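Local structure of geranylgeranyl pyrophosphate synthetase (Pyrococcus horikoshii, 1WY0) at residues Arg261-Ile265 and Glu289-Leu294. The protein probably condenses isopentenyl diphosphate with allylic diphosphates to make geranylgeranyl diphosphate. Numbering follows the deposited sequence.
Sequences RFLKI and EAIDLL
Arg-261 NE donates to Glu-289 OE2 over 2.9 Å in a salt bridge that closes one side of a helix-helix packing in this all-helical prenyltransferase. Helix 256-264 supplies the arginine, helix 283-296 the glutamate, and the centre of the contact lies about 27 Å from the centre of the chain. The oxygen lies close to the guanidinium plane, yet NE meets it from above the carboxylate, with the two flat groups turned 65° apart. That twist goes with a weak second bond, Arg-261 NH2 to Glu-289 OE1 at 3.2 Å, bent to 133°. Arg-261 leaves its helix with CG anti to the backbone N (chi1 -180°), then bends at chi2, while Glu-289 runs out extended to meet it almost at a right angle. A methionine here would probably leave the Glu-289 carboxylate without its charged mate and free to turn.

Beneath the ion pair the contact is apolar. Ile-265, the first residue past the end of its helix, sets CG2 above one face of the guanidinium, offset toward its rim, and pushes CD1 against Glu-289 CG at 3.7 Å, so the same side chain backs both members of the bridge. CD1 of Ile-265 also touches the methyl of Ala-290, 4.0 Å from its CB. Phe-262 and Ala-290 are the residues whose CA atoms come nearest across the two segments, and the ring presents its edge to Ala-290 O. Leu-293 slides past in the opposite sense, its CD1 3.7 Å from Phe-262 CB. The ring also stacks with Phe-266 and meets Phe-250 and Phe-251, which brings helix 245-253 into the same hydrophobic cluster. The side chains of Leu-294 and Phe-262 cross at about a right angle, and the CD2 methyl of Leu-294 rests 3.8 Å from Phe-262 CE1.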
# COMPACT_ATOMS: atom_id res chain seq x y z
N ARG A 261 38.86 -11.11 -0.11
CA ARG A 261 39.08 -10.69 -1.49
C ARG A 261 37.75 -10.55 -2.24
O ARG A 261 37.51 -9.63 -3.01
CB ARG A 261 39.96 -11.75 -2.15
CG ARG A 261 40.28 -11.44 -3.61
CD ARG A 261 40.72 -9.99 -3.81
NE ARG A 261 41.15 -9.77 -5.19
CZ ARG A 261 41.26 -8.50 -5.61
NH1 ARG A 261 41.01 -7.50 -4.78
NH2 ARG A 261 41.61 -8.25 -6.87
N PHE A 262 36.87 -11.54 -1.99
CA PHE A 262 35.55 -11.50 -2.59
C PHE A 262 34.81 -10.20 -2.23
O PHE A 262 34.07 -9.62 -3.02
CB PHE A 262 34.77 -12.70 -2.06
CG PHE A 262 33.42 -12.75 -2.70
CD1 PHE A 262 33.29 -13.21 -4.00
CD2 PHE A 262 32.29 -12.41 -1.97
CE1 PHE A 262 32.03 -13.35 -4.57
CE2 PHE A 262 31.03 -12.54 -2.54
CZ PHE A 262 30.90 -13.01 -3.84
N LEU A 263 35.01 -9.77 -0.97
CA LEU A 263 34.30 -8.58 -0.50
C LEU A 263 34.82 -7.30 -1.15
O LEU A 263 34.11 -6.32 -1.32
CB LEU A 263 34.43 -8.51 1.02
CG LEU A 263 33.27 -9.20 1.73
CD1 LEU A 263 33.30 -8.97 3.25
CD2 LEU A 263 31.90 -8.72 1.25
N LYS A 264 36.13 -7.29 -1.48
CA LYS A 264 36.65 -6.14 -2.19
C LYS A 264 35.93 -5.97 -3.53
O LYS A 264 35.51 -4.88 -3.91
CB LYS A 264 38.15 -6.35 -2.42
CG LYS A 264 38.99 -5.88 -1.23
CD LYS A 264 40.44 -5.62 -1.62
CE LYS A 264 41.37 -6.75 -1.16
NZ LYS A 264 42.54 -6.80 -2.03
N ILE A 265 35.82 -7.09 -4.26
CA ILE A 265 35.25 -7.03 -5.61
C ILE A 265 33.77 -7.41 -5.65
O ILE A 265 33.26 -7.91 -6.64
CB ILE A 265 36.05 -7.98 -6.51
CG1 ILE A 265 36.01 -9.39 -5.94
CG2 ILE A 265 37.52 -7.53 -6.57
CD1 ILE A 265 36.85 -10.37 -6.75
N GLU A 289 36.85 -13.19 -11.34
CA GLU A 289 37.59 -13.61 -10.16
C GLU A 289 36.62 -13.91 -9.02
O GLU A 289 36.89 -14.76 -8.18
CB GLU A 289 38.58 -12.53 -9.71
CG GLU A 289 39.13 -12.76 -8.31
CD GLU A 289 40.23 -11.80 -7.90
OE1 GLU A 289 40.36 -10.71 -8.51
OE2 GLU A 289 40.97 -12.13 -6.95
N ALA A 290 35.48 -13.21 -9.01
CA ALA A 290 34.46 -13.40 -7.97
C ALA A 290 33.66 -14.67 -8.22
O ALA A 290 33.33 -15.40 -7.30
CB ALA A 290 33.53 -12.19 -7.94
N ILE A 291 33.34 -14.94 -9.49
CA ILE A 291 32.60 -16.14 -9.81
C ILE A 291 33.49 -17.36 -9.57
O ILE A 291 33.01 -18.42 -9.16
CB ILE A 291 32.11 -16.11 -11.27
CG1 ILE A 291 31.02 -15.04 -11.39
CG2 ILE A 291 31.61 -17.48 -11.70
CD1 ILE A 291 30.46 -14.85 -12.78
N ASP A 292 34.79 -17.20 -9.79
CA ASP A 292 35.73 -18.29 -9.57
C ASP A 292 35.81 -18.62 -8.08
O ASP A 292 35.94 -19.79 -7.70
CB ASP A 292 37.12 -17.91 -10.09
CG ASP A 292 37.22 -17.99 -11.60
OD1 ASP A 292 36.39 -18.71 -12.21
OD2 ASP A 292 38.13 -17.35 -12.17
N LEU A 293 35.75 -17.59 -7.25
CA LEU A 293 35.80 -17.78 -5.81
C LEU A 293 34.58 -18.58 -5.36
O LEU A 293 34.68 -19.41 -4.48
CB LEU A 293 35.83 -16.43 -5.09
CG LEU A 293 37.22 -15.83 -4.95
CD1 LEU A 293 37.15 -14.49 -4.25
CD2 LEU A 293 38.10 -16.80 -4.18
N LEU A 294 33.45 -18.33 -6.00
CA LEU A 294 32.20 -19.02 -5.68
C LEU A 294 32.22 -20.49 -6.11
O LEU A 294 31.69 -21.36 -5.40
CB LEU A 294 31.03 -18.32 -6.37
CG LEU A 294 30.74 -16.86 -5.98
CD1 LEU A 294 29.57 -16.35 -6.80
CD2 LEU A 294 30.43 -16.78 -4.49